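Penicillin-binding protein (Bacillus halodurans, PDB 3TG9) is probably a serine hydrolase of the beta-lactamase family that, as its name suggests, may bind penicillins covalently and act on cell-wall peptides. Local coordinates at residues B[104-109]-B[135-140]. Sequence-based numbering, arbitrary orientation.
Sequences PDYFDE and PLFQHA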
ATOM      1  N   PRO B 104      -7.481 -28.323  -6.162  1.00 38.94           N
ATOM      2  CA  PRO B 104      -6.195 -27.789  -5.706  1.00 38.24           C
ATOM      3  C   PRO B 104      -6.407 -26.387  -5.146  1.00 39.16           C
ATOM      4  O   PRO B 104      -7.322 -25.686  -5.581  1.00 37.28           O
ATOM      5  CB  PRO B 104      -5.372 -27.718  -6.988  1.00 37.51           C
ATOM      6  CG  PRO B 104      -6.382 -27.554  -8.076  1.00 38.47           C
ATOM      7  CD  PRO B 104      -7.614 -28.289  -7.628  1.00 42.66           C
ATOM      8  N   ASP B 105      -5.574 -25.994  -4.190  1.00 40.03           N
ATOM      9  CA  ASP B 105      -5.685 -24.699  -3.530  1.00 33.39           C
ATOM     10  C   ASP B 105      -4.516 -23.840  -3.996  1.00 39.55           C
ATOM     11  O   ASP B 105      -3.494 -24.371  -4.428  1.00 36.06           O
ATOM     12  CB  ASP B 105      -5.597 -24.917  -2.021  1.00 37.46           C
ATOM     13  CG  ASP B 105      -6.213 -23.783  -1.216  1.00 38.06           C
ATOM     14  OD1 ASP B 105      -6.398 -22.672  -1.765  1.00 30.52           O
ATOM     15  OD2 ASP B 105      -6.509 -24.027  -0.024  1.00 33.67           O
ATOM     16  N   TYR B 106      -4.649 -22.519  -3.926  1.00 36.58           N
ATOM     17  CA  TYR B 106      -3.494 -21.663  -4.182  1.00 37.10           C
ATOM     18  C   TYR B 106      -2.755 -21.381  -2.874  1.00 36.11           C
ATOM     19  O   TYR B 106      -1.638 -20.867  -2.874  1.00 35.78           O
ATOM     20  CB  TYR B 106      -3.902 -20.367  -4.888  1.00 37.87           C
ATOM     21  CG  TYR B 106      -4.691 -19.389  -4.037  1.00 34.09           C
ATOM     22  CD1 TYR B 106      -4.067 -18.304  -3.431  1.00 36.06           C
ATOM     23  CD2 TYR B 106      -6.057 -19.543  -3.855  1.00 35.46           C
ATOM     24  CE1 TYR B 106      -4.780 -17.397  -2.659  1.00 32.88           C
ATOM     25  CE2 TYR B 106      -6.781 -18.641  -3.083  1.00 36.95           C
ATOM     26  CZ  TYR B 106      -6.136 -17.574  -2.487  1.00 36.23           C
ATOM     27  OH  TYR B 106      -6.854 -16.685  -1.720  1.00 32.84           O
ATOM     28  N   PHE B 107      -3.387 -21.746  -1.762  1.00 35.85           N
ATOM     29  CA  PHE B 107      -2.830 -21.529  -0.429  1.00 39.43           C
ATOM     30  C   PHE B 107      -3.357 -22.597   0.524  1.00 42.56           C
ATOM     31  O   PHE B 107      -4.387 -22.414   1.188  1.00 40.84           O
ATOM     32  CB  PHE B 107      -3.176 -20.117   0.086  1.00 37.40           C
ATOM     33  CG  PHE B 107      -2.480 -19.748   1.374  1.00 42.95           C
ATOM     34  CD1 PHE B 107      -1.099 -19.683   1.438  1.00 48.07           C
ATOM     35  CD2 PHE B 107      -3.208 -19.452   2.518  1.00 44.04           C
ATOM     36  CE1 PHE B 107      -0.455 -19.348   2.621  1.00 49.13           C
ATOM     37  CE2 PHE B 107      -2.568 -19.115   3.705  1.00 45.65           C
ATOM     38  CZ  PHE B 107      -1.191 -19.064   3.751  1.00 45.20           C
ATOM     39  N   ASP B 108      -2.657 -23.725   0.572  1.00 45.20           N
ATOM     40  CA  ASP B 108      -3.040 -24.841   1.430  1.00 44.08           C
ATOM     41  C   ASP B 108      -2.546 -24.587   2.845  1.00 46.04           C
ATOM     42  O   ASP B 108      -1.362 -24.760   3.141  1.00 44.67           O
ATOM     43  CB  ASP B 108      -2.447 -26.139   0.890  1.00 48.49           C
ATOM     44  CG  ASP B 108      -2.956 -27.360   1.616  1.00 47.33           C
ATOM     45  OD1 ASP B 108      -2.950 -28.440   0.997  1.00 53.56           O
ATOM     46  OD2 ASP B 108      -3.362 -27.248   2.792  1.00 45.40           O
ATOM     47  N   GLU B 109      -3.466 -24.184   3.714  1.00 44.42           N
ATOM     48  CA  GLU B 109      -3.128 -23.746   5.064  1.00 48.90           C
ATOM     49  C   GLU B 109      -2.658 -24.886   5.962  1.00 47.48           C
ATOM     50  O   GLU B 109      -2.162 -24.657   7.066  1.00 47.81           O
ATOM     51  CB  GLU B 109      -4.321 -23.011   5.690  1.00 46.87           C
ATOM     52  CG  GLU B 109      -4.802 -21.825   4.844  1.00 47.34           C
ATOM     53  CD  GLU B 109      -5.788 -20.919   5.576  1.00 49.10           C
ATOM     54  OE1 GLU B 109      -6.661 -20.319   4.905  1.00 38.61           O
ATOM     55  OE2 GLU B 109      -5.691 -20.811   6.819  1.00 53.96           O
ATOM     56  N   PRO B 135      -5.685 -18.649 -12.450  1.00 38.00           N
ATOM     57  CA  PRO B 135      -4.401 -19.173 -12.923  1.00 39.22           C
ATOM     58  C   PRO B 135      -3.561 -19.744 -11.787  1.00 43.15           C
ATOM     59  O   PRO B 135      -2.720 -20.607 -12.038  1.00 50.76           O
ATOM     60  CB  PRO B 135      -3.707 -17.936 -13.499  1.00 36.69           C
ATOM     61  CG  PRO B 135      -4.808 -17.012 -13.853  1.00 40.36           C
ATOM     62  CD  PRO B 135      -5.860 -17.228 -12.803  1.00 37.05           C
ATOM     63  N   LEU B 136      -3.791 -19.276 -10.563  1.00 39.74           N
ATOM     64  CA  LEU B 136      -2.984 -19.678  -9.407  1.00 38.79           C
ATOM     65  C   LEU B 136      -3.217 -21.118  -8.954  1.00 41.92           C
ATOM     66  O   LEU B 136      -2.486 -21.627  -8.099  1.00 40.54           O
ATOM     67  CB  LEU B 136      -3.228 -18.735  -8.220  1.00 38.36           C
ATOM     68  CG  LEU B 136      -2.953 -17.244  -8.430  1.00 40.62           C
ATOM     69  CD1 LEU B 136      -3.212 -16.465  -7.149  1.00 37.38           C
ATOM     70  CD2 LEU B 136      -1.523 -17.023  -8.922  1.00 38.05           C
ATOM     71  N   PHE B 137      -4.230 -21.778  -9.509  1.00 42.21           N
ATOM     72  CA  PHE B 137      -4.548 -23.135  -9.062  1.00 40.81           C
ATOM     73  C   PHE B 137      -5.284 -24.001 -10.086  1.00 41.10           C
ATOM     74  O   PHE B 137      -5.266 -25.231  -9.981  1.00 39.04           O
ATOM     75  CB  PHE B 137      -5.349 -23.078  -7.758  1.00 38.73           C
ATOM     76  CG  PHE B 137      -6.736 -22.506  -7.913  1.00 39.86           C
ATOM     77  CD1 PHE B 137      -7.832 -23.342  -8.100  1.00 38.99           C
ATOM     78  CD2 PHE B 137      -6.951 -21.135  -7.843  1.00 37.76           C
ATOM     79  CE1 PHE B 137      -9.118 -22.817  -8.232  1.00 37.63           C
ATOM     80  CE2 PHE B 137      -8.235 -20.602  -7.971  1.00 35.37           C
ATOM     81  CZ  PHE B 137      -9.316 -21.441  -8.166  1.00 36.85           C
ATOM     82  N   GLN B 138      -5.922 -23.363 -11.065  1.00 40.50           N
ATOM     83  CA  GLN B 138      -6.847 -24.058 -11.961  1.00 41.42           C
ATOM     84  C   GLN B 138      -6.197 -25.186 -12.754  1.00 40.84           C
ATOM     85  O   GLN B 138      -6.877 -26.111 -13.174  1.00 43.53           O
ATOM     86  CB  GLN B 138      -7.534 -23.076 -12.914  1.00 41.82           C
ATOM     87  CG  GLN B 138      -6.700 -22.703 -14.129  1.00 43.23           C
ATOM     88  CD  GLN B 138      -7.353 -21.627 -14.973  1.00 44.88           C
ATOM     89  OE1 GLN B 138      -6.743 -20.597 -15.258  1.00 47.54           O
ATOM     90  NE2 GLN B 138      -8.597 -21.857 -15.371  1.00 43.10           N
ATOM     91  N   HIS B 139      -4.884 -25.107 -12.957  1.00 47.45           N
ATOM     92  CA  HIS B 139      -4.169 -26.106 -13.757  1.00 44.88           C
ATOM     93  C   HIS B 139      -3.518 -27.186 -12.906  1.00 49.44           C
ATOM     94  O   HIS B 139      -2.892 -28.113 -13.435  1.00 48.38           O
ATOM     95  CB  HIS B 139      -3.098 -25.442 -14.621  1.00 42.80           C
ATOM     96  CG  HIS B 139      -3.644 -24.486 -15.635  1.00 46.77           C
ATOM     97  ND1 HIS B 139      -4.584 -24.856 -16.573  1.00 43.47           N
ATOM     98  CD2 HIS B 139      -3.369 -23.181 -15.867  1.00 43.97           C
ATOM     99  CE1 HIS B 139      -4.874 -23.814 -17.334  1.00 49.17           C
ATOM    100  NE2 HIS B 139      -4.152 -22.785 -16.927  1.00 46.07           N
ATOM    101  N   ALA B 140      -3.650 -27.066 -11.591  1.00 45.78           N
ATOM    102  CA  ALA B 140      -3.055 -28.044 -10.693  1.00 45.29           C
ATOM    103  C   ALA B 140      -3.984 -29.250 -10.540  1.00 47.57           C
ATOM    104  O   ALA B 140      -5.198 -29.133 -10.722  1.00 45.90           O
ATOM    105  CB  ALA B 140      -2.743 -27.412  -9.339  1.00 42.65           C
TER
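Pro-104 fits against the type I turn that runs from Phe-137 to Ala-140, the tightest part of a contact within the long connection between helices 93-98 and 155-168. Its ring corner, CG, approaches two carbonyl oxygens, Phe-137 O at 3.2 Å and Ala-140 O only slightly farther. Pro-104 CB meets Ala-140 CB at 3.5 Å. Phe-137 O also accepts the turn's own bond from Ala-140 N (2.9 Å), so the proline leans on a carbonyl already engaged by the backbone. In return, CD1 of the Phe-137 ring lies 3.5 Å from Pro-104 O. With chi1 at 68°, CG of Phe-137 sits between its backbone N and carbonyl carbon, and the ring extends past the Pro-104 carbonyl to Ala-155 and Leu-159 of helix 155-168.

Toward Leu-136 the contact thins. Tyr-106 CB rests against O and CB of Leu-136, 3.7 Å from the oxygen, and the outer end of its ring leads away to Phe-133, met edge-to-face, and to Asp-227, hydrogen-bonded by OH. His-139 marks the turn's solvent side.

The Asp-105 carboxylate shapes its own segment: OD1 accepts from Phe-107 N at 3.2 Å, closing an Asx turn, and the carboxylate also takes the backbone N-H groups of Asn-154 and Ala-155. It lies near, without touching, Ser-55, Lys-58 and Tyr-152, consistent with the edge of a serine penicillin-binding-protein active site.

No hydrogen bond crosses between 104-109 and 135-140; their mutual placement rests on shape, with polar anchoring supplied by outward bonds of 104-109 and by the turn bond within 135-140.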